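Side-chain contacts in myroilysin (PDB 5CZW), which probably acts as a zinc-dependent endopeptidase of the astacin (M12A) family, held here as a latent precursor by a cysteine switch: residues Lys3-Val8 / Gly52-Thr57; Gln69-Tyr74 / Ser222-Thr227; Ile77-Val82 / His137-Ala142; Phe119-Asp124 / Asp128-Arg133. The protein carries 1 engineered substitution. All blocks are in the same frame, centred on the assembly; numbering follows the deposited sequence.

Contact 1. Residues Lys3-Val8 / Gly52-Thr57; sequences KELRAV and GLYGGT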
loop_
_atom_site.group_PDB
_atom_site.type_symbol
_atom_site.label_atom_id
_atom_site.label_comp_id
_atom_site.label_asym_id
_atom_site.label_seq_id
_atom_site.Cartn_x
_atom_site.Cartn_y
_atom_site.Cartn_z
ATOM N N LYS A 3 -5.848 5.482 21.387
ATOM C CA LYS A 3 -5.310 4.363 22.125
ATOM C C LYS A 3 -4.214 3.698 21.300
ATOM O O LYS A 3 -4.460 3.408 20.125
ATOM C CB LYS A 3 -6.483 3.390 22.304
ATOM C CG LYS A 3 -6.109 2.110 23.039
ATOM C CD LYS A 3 -7.332 1.293 23.434
ATOM C CE LYS A 3 -7.943 1.741 24.761
ATOM N NZ LYS A 3 -8.641 0.603 25.435
ATOM N N GLU A 4 -3.046 3.432 21.891
ATOM C CA GLU A 4 -1.908 2.849 21.159
ATOM C C GLU A 4 -2.253 1.427 20.658
ATOM O O GLU A 4 -3.066 0.713 21.279
ATOM C CB GLU A 4 -0.665 2.776 22.070
ATOM C CG GLU A 4 -0.387 4.098 22.797
ATOM C CD GLU A 4 1.062 4.543 22.871
ATOM O OE1 GLU A 4 2.009 3.730 22.869
ATOM O OE2 GLU A 4 1.246 5.773 22.984
ATOM N N LEU A 5 -1.643 1.048 19.531
ATOM C CA LEU A 5 -1.803 -0.234 18.907
ATOM C C LEU A 5 -0.791 -1.182 19.553
ATOM O O LEU A 5 0.174 -0.738 20.178
ATOM C CB LEU A 5 -1.562 -0.167 17.381
ATOM C CG LEU A 5 -2.475 0.833 16.650
ATOM C CD1 LEU A 5 -2.149 0.798 15.156
ATOM C CD2 LEU A 5 -3.962 0.563 16.810
ATOM N N ARG A 6 -1.003 -2.472 19.393
ATOM C CA ARG A 6 -0.006 -3.391 19.941
ATOM C C ARG A 6 1.320 -3.169 19.241
ATOM O O ARG A 6 1.398 -2.871 18.026
ATOM C CB ARG A 6 -0.438 -4.846 19.773
ATOM C CG ARG A 6 -0.752 -5.196 18.334
ATOM C CD ARG A 6 -0.142 -6.487 17.858
ATOM N NE ARG A 6 1.221 -6.398 17.335
ATOM C CZ ARG A 6 1.598 -5.948 16.128
ATOM N NH1 ARG A 6 0.753 -5.405 15.222
ATOM N NH2 ARG A 6 2.882 -6.040 15.840
ATOM N N ALA A 7 2.402 -3.362 19.998
ATOM C CA ALA A 7 3.721 -3.056 19.479
ATOM C C ALA A 7 4.217 -3.972 18.337
ATOM O O ALA A 7 3.975 -5.171 18.328
ATOM C CB ALA A 7 4.745 -3.029 20.650
ATOM N N VAL A 8 4.886 -3.407 17.351
ATOM C CA VAL A 8 5.562 -4.209 16.336
ATOM C C VAL A 8 6.882 -4.693 16.940
ATOM O O VAL A 8 7.599 -3.894 17.542
ATOM C CB VAL A 8 5.788 -3.436 15.022
ATOM C CG1 VAL A 8 6.737 -4.148 14.070
ATOM C CG2 VAL A 8 4.455 -3.259 14.316
ATOM N N GLY A 52 -7.082 7.062 11.409
ATOM C CA GLY A 52 -6.311 7.545 12.451
ATOM C C GLY A 52 -4.851 7.311 12.106
ATOM O O GLY A 52 -4.491 6.298 11.505
ATOM N N LEU A 53 -4.040 8.239 12.513
ATOM C CA LEU A 53 -2.576 8.183 12.283
ATOM C C LEU A 53 -1.870 7.890 13.605
ATOM O O LEU A 53 -2.033 8.525 14.691
ATOM C CB LEU A 53 -2.105 9.501 11.629
ATOM C CG LEU A 53 -2.794 9.972 10.317
ATOM C CD1 LEU A 53 -2.190 11.260 9.755
ATOM C CD2 LEU A 53 -2.786 8.837 9.263
ATOM N N TYR A 54 -1.012 6.898 13.539
ATOM C CA TYR A 54 -0.349 6.448 14.731
ATOM C C TYR A 54 1.138 6.638 14.614
ATOM O O TYR A 54 1.777 5.948 13.849
ATOM C CB TYR A 54 -0.704 4.963 15.008
ATOM C CG TYR A 54 -2.143 4.720 15.299
ATOM C CD1 TYR A 54 -3.079 4.696 14.282
ATOM C CD2 TYR A 54 -2.579 4.461 16.579
ATOM C CE1 TYR A 54 -4.420 4.441 14.516
ATOM C CE2 TYR A 54 -3.926 4.208 16.827
ATOM C CZ TYR A 54 -4.810 4.159 15.827
ATOM O OH TYR A 54 -6.108 3.920 16.141
ATOM N N GLY A 55 1.671 7.570 15.409
ATOM C CA GLY A 55 3.103 7.925 15.282
ATOM C C GLY A 55 3.356 8.850 14.114
ATOM O O GLY A 55 2.394 9.503 13.627
ATOM N N GLY A 56 4.583 8.822 13.585
ATOM C CA GLY A 56 4.995 9.760 12.532
ATOM C C GLY A 56 5.143 11.167 13.075
ATOM O O GLY A 56 4.670 11.517 14.163
ATOM N N THR A 57 5.788 12.008 12.320
ATOM C CA THR A 57 5.996 13.370 12.756
ATOM C C THR A 57 4.807 14.192 12.299
ATOM O O THR A 57 4.065 13.730 11.395
ATOM C CB THR A 57 7.250 13.976 12.095
ATOM O OG1 THR A 57 7.054 14.008 10.677
ATOM C CG2 THR A 57 8.480 13.197 12.417
HETATM O O HOH W 1 -6.748 3.341 18.624
#
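Tyr54 receives Leu5 over one face of its ring, and this pairing lays the N-terminal segment Lys3-Val8 along the end of strand 48-54. Along Gly52-Thr57 the chain first runs as strand: Gly52 and Tyr54 share backbone hydrogen bonds with strand 89-92, so the tyrosine ring projects from the end of a strand held in the sheet between 78-81 and 89-92. Its CG stands beside the backbone N and anti to the carbonyl carbon (chi1 -64°), which carries the ring toward the arriving propeptide. Leu5 CD1 sits above the middle of that ring, 3.9 Å from its centroid and only 10° off the normal, a CH-pi contact. The branch point takes part as well, with Leu5 CG 3.6 Å from Tyr54 CD2, while Leu5 CD2 lies 3.6 Å from Tyr54 CE2, so the forked leucine end spreads over the ring and the two side chains cross nearly at right angles. At the ring's edge and close to its plane comes Lys3 O, 3.4 Å from Tyr54 CE2. One water joins the polar ends, donating to Lys3 O at 2.7 Å and lying 2.6 Å from Tyr54 OH. An alanine in place of Tyr54 would probably leave Leu5 without its aromatic platform and the water without its hydroxyl partner. After Tyr54, Gly55 and Gly56 adopt positive phi as the chain turns away, and Thr57 caps helix 58-63. With one apolar face and one water bridge, and no direct hydrogen bond across it, the contact implies a modest surface docking of the precursor's first residues.

Contact 2. Residues Gln69-Tyr74 / Ser222-Thr227; sequences QEWSNY and SVLSAT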
loop_
_atom_site.group_PDB
_atom_site.type_symbol
_atom_site.label_atom_id
_atom_site.label_comp_id
_atom_site.label_asym_id
_atom_site.label_seq_id
_atom_site.Cartn_x
_atom_site.Cartn_y
_atom_site.Cartn_z
ATOM N N GLN A 69 -6.581 12.714 0.585
ATOM C CA GLN A 69 -7.805 13.395 0.274
ATOM C C GLN A 69 -7.897 13.771 -1.180
ATOM O O GLN A 69 -9.022 14.079 -1.647
ATOM C CB GLN A 69 -7.966 14.618 1.197
ATOM C CG GLN A 69 -8.072 14.144 2.632
ATOM C CD GLN A 69 -8.466 15.210 3.638
ATOM O OE1 GLN A 69 -7.907 16.310 3.643
ATOM N NE2 GLN A 69 -9.358 14.837 4.562
ATOM N N GLU A 70 -6.863 13.580 -1.948
ATOM C CA GLU A 70 -6.956 13.778 -3.381
ATOM C C GLU A 70 -8.000 12.834 -4.021
ATOM O O GLU A 70 -8.628 13.167 -4.941
ATOM C CB GLU A 70 -5.608 13.498 -4.034
ATOM C CG GLU A 70 -4.787 14.703 -4.260
ATOM C CD GLU A 70 -5.393 15.663 -5.344
ATOM O OE1 GLU A 70 -5.279 16.841 -5.150
ATOM O OE2 GLU A 70 -6.007 15.262 -6.397
ATOM N N TRP A 71 -8.129 11.622 -3.544
ATOM C CA TRP A 71 -9.064 10.714 -4.118
ATOM C C TRP A 71 -10.525 11.238 -4.099
ATOM O O TRP A 71 -11.299 10.902 -4.980
ATOM C CB TRP A 71 -9.082 9.428 -3.275
ATOM C CG TRP A 71 -7.954 8.527 -3.615
ATOM C CD1 TRP A 71 -6.876 8.267 -2.803
ATOM C CD2 TRP A 71 -7.787 7.740 -4.794
ATOM N NE1 TRP A 71 -6.063 7.350 -3.430
ATOM C CE2 TRP A 71 -6.608 6.981 -4.628
ATOM C CE3 TRP A 71 -8.566 7.525 -5.935
ATOM C CZ2 TRP A 71 -6.157 6.072 -5.608
ATOM C CZ3 TRP A 71 -8.140 6.581 -6.902
ATOM C CH2 TRP A 71 -6.890 5.848 -6.677
ATOM N N SER A 72 -10.830 12.073 -3.114
ATOM C CA SER A 72 -12.189 12.565 -3.010
ATOM C C SER A 72 -12.559 13.550 -4.081
ATOM O O SER A 72 -13.760 13.854 -4.221
ATOM C CB SER A 72 -12.391 13.180 -1.659
ATOM O OG SER A 72 -12.164 12.171 -0.696
ATOM N N ASN A 73 -11.563 14.039 -4.817
ATOM C CA ASN A 73 -11.889 14.832 -6.025
ATOM C C ASN A 73 -12.617 14.076 -7.114
ATOM O O ASN A 73 -13.190 14.690 -8.039
ATOM C CB ASN A 73 -10.599 15.508 -6.511
ATOM C CG ASN A 73 -10.116 16.577 -5.519
ATOM O OD1 ASN A 73 -10.929 17.137 -4.732
ATOM N ND2 ASN A 73 -8.821 16.831 -5.485
ATOM N N TYR A 74 -12.585 12.754 -7.071
ATOM C CA TYR A 74 -13.047 11.908 -8.121
ATOM C C TYR A 74 -14.016 10.872 -7.597
ATOM O O TYR A 74 -14.947 10.503 -8.283
ATOM C CB TYR A 74 -11.830 11.219 -8.836
ATOM C CG TYR A 74 -10.838 12.261 -9.256
ATOM C CD1 TYR A 74 -11.111 13.028 -10.373
ATOM C CD2 TYR A 74 -9.691 12.537 -8.510
ATOM C CE1 TYR A 74 -10.231 14.009 -10.757
ATOM C CE2 TYR A 74 -8.806 13.497 -8.927
ATOM C CZ TYR A 74 -9.097 14.255 -10.025
ATOM O OH TYR A 74 -8.219 15.282 -10.423
ATOM N N SER A 222 3.317 8.935 -10.245
ATOM C CA SER A 222 3.125 9.583 -8.938
ATOM C C SER A 222 1.883 10.426 -8.686
ATOM O O SER A 222 1.708 10.984 -7.644
ATOM C CB SER A 222 4.397 10.314 -8.564
ATOM O OG SER A 222 4.578 11.356 -9.472
ATOM N N VAL A 223 1.018 10.449 -9.666
ATOM C CA VAL A 223 -0.257 11.196 -9.655
ATOM C C VAL A 223 -1.370 10.312 -10.241
ATOM O O VAL A 223 -1.063 9.287 -10.921
ATOM C CB VAL A 223 -0.159 12.509 -10.481
ATOM C CG1 VAL A 223 0.927 13.423 -9.938
ATOM C CG2 VAL A 223 0.083 12.151 -11.950
ATOM N N LEU A 224 -2.627 10.676 -9.984
ATOM C CA LEU A 224 -3.765 9.968 -10.504
ATOM C C LEU A 224 -3.778 10.067 -12.060
ATOM O O LEU A 224 -3.552 11.169 -12.589
ATOM C CB LEU A 224 -5.047 10.564 -9.902
ATOM C CG LEU A 224 -5.234 10.192 -8.446
ATOM C CD1 LEU A 224 -6.325 10.954 -7.724
ATOM C CD2 LEU A 224 -5.496 8.679 -8.337
ATOM N N SER A 225 -3.958 8.940 -12.765
ATOM C CA SER A 225 -4.172 8.983 -14.203
ATOM C C SER A 225 -5.586 9.326 -14.545
ATOM O O SER A 225 -6.523 9.220 -13.760
ATOM C CB SER A 225 -3.786 7.687 -14.892
ATOM O OG SER A 225 -4.646 6.617 -14.552
ATOM N N ALA A 226 -5.759 9.736 -15.804
ATOM C CA ALA A 226 -7.073 9.777 -16.407
ATOM C C ALA A 226 -7.889 8.540 -16.144
ATOM O O ALA A 226 -9.103 8.627 -15.749
ATOM C CB ALA A 226 -6.925 9.978 -17.921
ATOM N N THR A 227 -7.279 7.369 -16.328
ATOM C CA THR A 227 -8.045 6.151 -16.172
ATOM C C THR A 227 -8.372 5.913 -14.701
ATOM O O THR A 227 -9.477 5.481 -14.383
ATOM C CB THR A 227 -7.359 4.926 -16.778
ATOM O OG1 THR A 227 -7.292 5.099 -18.193
ATOM C CG2 THR A 227 -8.111 3.693 -16.497
#
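The backbones of Gln69-Tyr74, which runs through 3-10 residues 71-73, and of the irregular loop Ser222-Thr227 stay well apart, with Trp71 CA and Leu224 CA 8.3 Å from each other, so Leu224 bridges the gap with its two methyl groups. Leu224 CD2 rests over one face of the Trp71 indole, 3.7 Å from the centroid of the six-membered ring and 18° off its normal; the closest ring atom is Trp71 CH2, at 3.6 Å. Leu224 CD1 turns instead to Tyr74, 3.8 Å from Tyr74 CE2, as the two side chains run past one another in opposite directions. The fork thus fits between an aromatic residue of the 3-10 segment and the one that follows it. In the astacin-type fold this joins the segment before strand 78-81 to the C-terminal part of the chain, behind the zinc-binding helix: Trp71 NE1 donates to Ile136 O of helix 128-143, and the indole also packs on Phe139 and on Ile232 of helix 231-235. A serine in place of Trp71 would probably open a gap beneath Leu224 CD2 and leave Ile136 O without the indole donor. Glu70 O lies 4.2 Å from Leu224 CD1, and Asn73 ND2 makes a weak hydrogen bond to Glu70 OE2.

Contact 3. Residues Ile77-Val82 / His137-Ala142; sequences ITFNFV and HEFGHA. With ZN (zinc ion), chain B.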
loop_
_atom_site.group_PDB
_atom_site.type_symbol
_atom_site.label_atom_id
_atom_site.label_comp_id
_atom_site.label_asym_id
_atom_site.label_seq_id
_atom_site.Cartn_x
_atom_site.Cartn_y
_atom_site.Cartn_z
ATOM N N ILE A 77 -16.248 9.335 -1.868
ATOM C CA ILE A 77 -15.773 8.780 -0.575
ATOM C C ILE A 77 -14.898 9.897 -0.005
ATOM O O ILE A 77 -14.174 10.542 -0.774
ATOM C CB ILE A 77 -14.868 7.515 -0.753
ATOM C CG1 ILE A 77 -15.648 6.367 -1.346
ATOM C CG2 ILE A 77 -14.171 7.068 0.559
ATOM C CD1 ILE A 77 -16.777 5.803 -0.500
ATOM N N THR A 78 -14.970 10.143 1.295
ATOM C CA THR A 78 -14.213 11.108 2.046
ATOM C C THR A 78 -13.510 10.373 3.196
ATOM O O THR A 78 -14.053 9.382 3.724
ATOM C CB THR A 78 -15.190 12.164 2.688
ATOM O OG1 THR A 78 -15.815 12.887 1.611
ATOM C CG2 THR A 78 -14.458 13.220 3.478
ATOM N N PHE A 79 -12.363 10.905 3.585
ATOM C CA PHE A 79 -11.584 10.415 4.721
ATOM C C PHE A 79 -11.617 11.496 5.794
ATOM O O PHE A 79 -11.268 12.657 5.549
ATOM C CB PHE A 79 -10.178 10.221 4.319
ATOM C CG PHE A 79 -10.008 9.183 3.268
ATOM C CD1 PHE A 79 -10.358 7.874 3.583
ATOM C CD2 PHE A 79 -9.540 9.441 1.969
ATOM C CE1 PHE A 79 -10.191 6.873 2.657
ATOM C CE2 PHE A 79 -9.379 8.408 1.023
ATOM C CZ PHE A 79 -9.758 7.139 1.356
ATOM N N ASN A 80 -12.111 11.098 6.953
ATOM C CA ASN A 80 -12.179 11.965 8.125
ATOM C C ASN A 80 -11.067 11.556 9.048
ATOM O O ASN A 80 -11.105 10.490 9.640
ATOM C CB ASN A 80 -13.535 11.761 8.871
ATOM C CG ASN A 80 -13.688 12.736 10.059
ATOM O OD1 ASN A 80 -12.899 13.700 10.173
ATOM N ND2 ASN A 80 -14.675 12.498 10.933
ATOM N N PHE A 81 -10.045 12.417 9.189
ATOM C CA PHE A 81 -8.885 12.140 10.046
ATOM C C PHE A 81 -9.184 12.518 11.488
ATOM O O PHE A 81 -9.408 13.713 11.753
ATOM C CB PHE A 81 -7.654 12.859 9.552
ATOM C CG PHE A 81 -7.065 12.263 8.307
ATOM C CD1 PHE A 81 -7.662 12.393 7.056
ATOM C CD2 PHE A 81 -6.015 11.378 8.397
ATOM C CE1 PHE A 81 -7.116 11.757 5.901
ATOM C CE2 PHE A 81 -5.462 10.767 7.245
ATOM C CZ PHE A 81 -6.004 10.980 6.017
ATOM N N VAL A 82 -9.202 11.518 12.355
ATOM C CA VAL A 82 -9.642 11.645 13.733
ATOM C C VAL A 82 -8.553 11.224 14.759
ATOM O O VAL A 82 -7.571 10.552 14.413
ATOM C CB VAL A 82 -10.882 10.810 13.961
ATOM C CG1 VAL A 82 -11.928 11.044 12.920
ATOM C CG2 VAL A 82 -10.471 9.365 13.941
ATOM N N HIS A 137 -1.262 5.843 -3.699
ATOM C CA HIS A 137 -1.283 4.406 -3.960
ATOM C C HIS A 137 -1.907 3.537 -2.827
ATOM O O HIS A 137 -2.780 2.741 -3.059
ATOM C CB HIS A 137 0.131 3.987 -4.259
ATOM C CG HIS A 137 0.283 2.565 -4.645
ATOM N ND1 HIS A 137 0.360 2.206 -5.953
ATOM C CD2 HIS A 137 0.476 1.443 -3.927
ATOM C CE1 HIS A 137 0.533 0.927 -6.044
ATOM N NE2 HIS A 137 0.668 0.453 -4.835
ATOM N N GLU A 138 -1.417 3.743 -1.626
ATOM C CA GLU A 138 -1.945 2.971 -0.512
ATOM C C GLU A 138 -3.356 3.256 -0.243
ATOM O O GLU A 138 -4.131 2.331 0.084
ATOM C CB GLU A 138 -1.076 3.138 0.775
ATOM C CG GLU A 138 0.369 2.581 0.695
ATOM C CD GLU A 138 0.511 1.150 0.155
ATOM O OE1 GLU A 138 -0.411 0.342 0.242
ATOM O OE2 GLU A 138 1.667 0.867 -0.367
ATOM N N PHE A 139 -3.774 4.551 -0.383
ATOM C CA PHE A 139 -5.207 4.860 -0.271
ATOM C C PHE A 139 -6.072 4.293 -1.376
ATOM O O PHE A 139 -7.284 3.984 -1.175
ATOM C CB PHE A 139 -5.422 6.359 0.051
ATOM C CG PHE A 139 -5.285 6.656 1.531
ATOM C CD1 PHE A 139 -3.998 6.941 2.057
ATOM C CD2 PHE A 139 -6.308 6.580 2.442
ATOM C CE1 PHE A 139 -3.806 7.159 3.451
ATOM C CE2 PHE A 139 -6.110 6.867 3.814
ATOM C CZ PHE A 139 -4.843 7.138 4.295
ATOM N N GLY A 140 -5.452 4.031 -2.542
ATOM C CA GLY A 140 -6.121 3.304 -3.628
ATOM C C GLY A 140 -6.454 1.909 -3.168
ATOM O O GLY A 140 -7.584 1.446 -3.315
ATOM N N HIS A 141 -5.507 1.180 -2.580
ATOM C CA HIS A 141 -5.838 -0.078 -1.998
ATOM C C HIS A 141 -6.860 0.103 -0.924
ATOM O O HIS A 141 -7.787 -0.773 -0.853
ATOM C CB HIS A 141 -4.585 -0.638 -1.323
ATOM C CG HIS A 141 -3.484 -1.078 -2.229
ATOM N ND1 HIS A 141 -3.653 -1.871 -3.322
ATOM C CD2 HIS A 141 -2.171 -0.886 -2.134
ATOM C CE1 HIS A 141 -2.514 -2.073 -3.932
ATOM N NE2 HIS A 141 -1.630 -1.560 -3.153
ATOM N N ALA A 142 -6.800 1.158 -0.096
ATOM C CA ALA A 142 -7.822 1.352 0.973
ATOM C C ALA A 142 -9.280 1.509 0.443
ATOM O O ALA A 142 -10.267 1.170 1.138
ATOM C CB ALA A 142 -7.466 2.484 1.930
HETATM ZN ZN ZN B . 0.410 -1.550 -3.712
#
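The zinc-binding helix of myroilysin turns one flank to the metal and another to the sheet, and this contact is the sheet-facing flank. Phe139 lies between the two metal ligands His137 and His141 in sequence, yet points the other way, to Phe79 on strand 78-81. The two rings form an edge-to-face pair, with centroids 5.0 Å apart and planes at 69°: the edge of Phe139 is directed at the face of Phe79. Phe139 CD2 does the touching, 3.7 Å from Phe79 CZ and displaced from the ring centre toward its rim. Phe79 is brought there by a first torsion that sets CG anti to the carbonyl carbon (chi1 -63°), aiming the ring from the strand at the helix. Phe81, two residues on, reaches in more loosely, with Phe81 CZ 4.4 Å from Phe139 CZ. Val51 of strand 48-54 packs against both strand phenylalanines, and Met117 of strand 117-118 touches Phe139, so the aromatic cluster is set in the layer between sheet and helix.

On the opposite flank His137 NE2 binds the zinc ion at 2.3 Å and His141 NE2 at 2.1 Å. His147 and Cys23 complete the four-ligand site. Each histidine is also held through its other nitrogen, His137 ND1 by Ile202 O and His141 ND1 by Met145 O, which fixes the rotation of both rings. A sheet packed against a helix carrying HExxH, with a third histidine beyond it and a propeptide cysteine on the metal, is typical of a metzincin zymogen shut by a cysteine switch.

Contact 4. Residues Phe119-Asp124 / Asp128-Arg133; sequences FGWFDD and DTEFSR. Engineered in segment 128-133: Thr129 (natural residue Ala).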
loop_
_atom_site.group_PDB
_atom_site.type_symbol
_atom_site.label_atom_id
_atom_site.label_comp_id
_atom_site.label_asym_id
_atom_site.label_seq_id
_atom_site.Cartn_x
_atom_site.Cartn_y
_atom_site.Cartn_z
ATOM N N PHE A 119 3.136 3.030 6.293
ATOM C CA PHE A 119 4.086 3.691 5.418
ATOM C C PHE A 119 5.472 3.412 6.021
ATOM O O PHE A 119 5.768 3.838 7.128
ATOM C CB PHE A 119 3.763 5.145 5.431
ATOM C CG PHE A 119 2.528 5.460 4.656
ATOM C CD1 PHE A 119 2.488 5.221 3.297
ATOM C CD2 PHE A 119 1.397 5.827 5.297
ATOM C CE1 PHE A 119 1.301 5.491 2.616
ATOM C CE2 PHE A 119 0.206 6.094 4.661
ATOM C CZ PHE A 119 0.152 5.914 3.298
ATOM N N GLY A 120 6.251 2.701 5.241
ATOM C CA GLY A 120 7.520 2.201 5.751
ATOM C C GLY A 120 8.764 3.030 5.551
ATOM O O GLY A 120 9.830 2.567 6.003
ATOM N N TRP A 121 8.680 4.123 4.806
ATOM C CA TRP A 121 9.897 4.883 4.445
ATOM C C TRP A 121 9.801 6.386 4.384
ATOM O O TRP A 121 10.762 7.049 3.870
ATOM C CB TRP A 121 10.464 4.356 3.138
ATOM C CG TRP A 121 9.532 4.417 1.930
ATOM C CD1 TRP A 121 9.215 5.500 1.210
ATOM C CD2 TRP A 121 8.752 3.339 1.370
ATOM N NE1 TRP A 121 8.335 5.195 0.224
ATOM C CE2 TRP A 121 8.026 3.863 0.312
ATOM C CE3 TRP A 121 8.608 1.975 1.673
ATOM C CZ2 TRP A 121 7.171 3.069 -0.472
ATOM C CZ3 TRP A 121 7.818 1.198 0.892
ATOM C CH2 TRP A 121 7.108 1.738 -0.161
ATOM N N PHE A 122 8.773 6.968 4.912
ATOM C CA PHE A 122 8.666 8.406 4.901
ATOM C C PHE A 122 9.507 8.999 6.064
ATOM O O PHE A 122 9.653 8.419 7.154
ATOM C CB PHE A 122 7.229 8.852 5.020
ATOM C CG PHE A 122 6.316 8.497 3.895
ATOM C CD1 PHE A 122 6.741 8.326 2.603
ATOM C CD2 PHE A 122 4.968 8.401 4.165
ATOM C CE1 PHE A 122 5.837 8.038 1.599
ATOM C CE2 PHE A 122 4.092 8.209 3.171
ATOM C CZ PHE A 122 4.545 8.062 1.865
ATOM N N ASP A 123 10.026 10.199 5.820
ATOM C CA ASP A 123 10.671 11.026 6.875
ATOM C C ASP A 123 10.552 12.473 6.410
ATOM O O ASP A 123 9.868 12.746 5.440
ATOM C CB ASP A 123 12.122 10.628 7.076
ATOM C CG ASP A 123 12.987 10.798 5.812
ATOM O OD1 ASP A 123 12.883 11.861 5.107
ATOM O OD2 ASP A 123 13.751 9.826 5.466
ATOM N N ASP A 124 11.051 13.411 7.215
ATOM C CA ASP A 124 10.693 14.806 6.998
ATOM C C ASP A 124 11.439 15.343 5.752
ATOM O O ASP A 124 11.169 16.466 5.300
ATOM C CB ASP A 124 11.038 15.652 8.234
ATOM C CG ASP A 124 10.050 15.472 9.372
ATOM O OD1 ASP A 124 9.072 14.718 9.276
ATOM O OD2 ASP A 124 10.299 16.088 10.399
ATOM N N ASP A 128 7.938 15.646 -2.283
ATOM C CA ASP A 128 6.490 15.693 -2.519
ATOM C C ASP A 128 6.048 14.566 -3.460
ATOM O O ASP A 128 4.959 14.001 -3.326
ATOM C CB ASP A 128 6.053 17.071 -2.992
ATOM C CG ASP A 128 5.815 18.050 -1.820
ATOM O OD1 ASP A 128 5.690 17.627 -0.637
ATOM O OD2 ASP A 128 5.686 19.262 -2.064
ATOM N N THR A 129 6.828 14.283 -4.496
ATOM C CA THR A 129 6.443 13.261 -5.424
ATOM C C THR A 129 6.366 11.906 -4.756
ATOM O O THR A 129 5.459 11.109 -5.031
ATOM C CB THR A 129 7.444 13.164 -6.564
ATOM O OG1 THR A 129 7.365 14.367 -7.288
ATOM C CG2 THR A 129 7.004 12.063 -7.493
ATOM N N GLU A 130 7.273 11.648 -3.849
ATOM C CA GLU A 130 7.273 10.346 -3.164
ATOM C C GLU A 130 6.105 10.251 -2.215
ATOM O O GLU A 130 5.467 9.192 -2.148
ATOM C CB GLU A 130 8.550 10.117 -2.428
ATOM C CG GLU A 130 8.602 8.797 -1.680
ATOM C CD GLU A 130 8.298 7.582 -2.518
ATOM O OE1 GLU A 130 8.559 7.586 -3.767
ATOM O OE2 GLU A 130 7.724 6.580 -1.972
ATOM N N PHE A 131 5.755 11.352 -1.530
ATOM C CA PHE A 131 4.554 11.302 -0.698
ATOM C C PHE A 131 3.335 11.048 -1.575
ATOM O O PHE A 131 2.470 10.194 -1.269
ATOM C CB PHE A 131 4.283 12.546 0.132
ATOM C CG PHE A 131 5.135 12.729 1.360
ATOM C CD1 PHE A 131 4.957 11.928 2.504
ATOM C CD2 PHE A 131 6.026 13.791 1.440
ATOM C CE1 PHE A 131 5.730 12.130 3.660
ATOM C CE2 PHE A 131 6.765 13.988 2.588
ATOM C CZ PHE A 131 6.615 13.174 3.709
ATOM N N SER A 132 3.230 11.792 -2.658
ATOM C CA SER A 132 2.091 11.697 -3.534
ATOM C C SER A 132 1.968 10.271 -4.096
ATOM O O SER A 132 0.877 9.623 -4.049
ATOM C CB SER A 132 2.209 12.707 -4.723
ATOM O OG SER A 132 1.044 12.593 -5.576
ATOM N N ARG A 133 3.030 9.762 -4.608
ATOM C CA ARG A 133 2.994 8.424 -5.152
ATOM C C ARG A 133 2.543 7.364 -4.143
ATOM O O ARG A 133 1.650 6.566 -4.401
ATOM C CB ARG A 133 4.394 8.045 -5.695
ATOM C CG ARG A 133 4.506 6.648 -6.326
ATOM C CD ARG A 133 5.932 6.330 -6.763
ATOM N NE ARG A 133 6.792 6.009 -5.663
ATOM C CZ ARG A 133 7.119 4.781 -5.257
ATOM N NH1 ARG A 133 6.673 3.723 -5.855
ATOM N NH2 ARG A 133 7.900 4.648 -4.235
#
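Trp121 and Glu130 make the polar part of this contact. Trp121 NE1 donates to Glu130 OE2 at 2.7 Å with an N-H...O angle of 159°; the acceptor lies near the indole plane, and the donor comes on the anti side of the carboxylate, tilted out of its plane. Glu130 reaches the indole because its chain bends at chi2 (53°). The syn side of the same carboxylate takes the salt bridge within the helix: Arg133 approaches side-on, NE bonding to Glu130 OE1 at 3.0 Å while NH2 reaches both oxygens. Since Thr134 OG1 also bonds OE2, the buried carboxylate is gripped from several directions, and the nearby guanidinium would be expected to favour its charged form.

These bonds belong to the loop that leads from strand 117-118 of the astacin-type sheet into the zinc-binding helix 128-143, fastening the incoming loop to the first turns of that helix.

Aromatic packing joins them on the apolar side. Phe131 presents its edge to the face of Phe122, with centroids 4.7 Å apart and planes at 54°, and Phe131 CD1 stands over the middle of the Phe122 ring. Farther along, Phe131 CZ lies 3.7 Å from Asp123 O.

Contact 3 is the buried one and contact 1 lies at the surface, with contacts 2 and 4 partly buried between these extremes. Helix 128-143 serves both, contact 4 near its start and contact 3 toward its end, and Phe119 of contact 4 packs on Glu138 and Phe139 of contact 3. Contacts 1 and 3 share the sheet through neighbouring strands 48-54 and 78-81, where Leu53 meets Phe81. Contact 2 is tied to contact 3 by Ser72 and Gln69, and to contact 4 by Ser222. Chemistry follows place: aromatic packing in contact 3, a methyl fork between rings in contact 2, a charged network beside an edge-to-face ring pair in contact 4, and a CH-pi contact and a water bridge in contact 1.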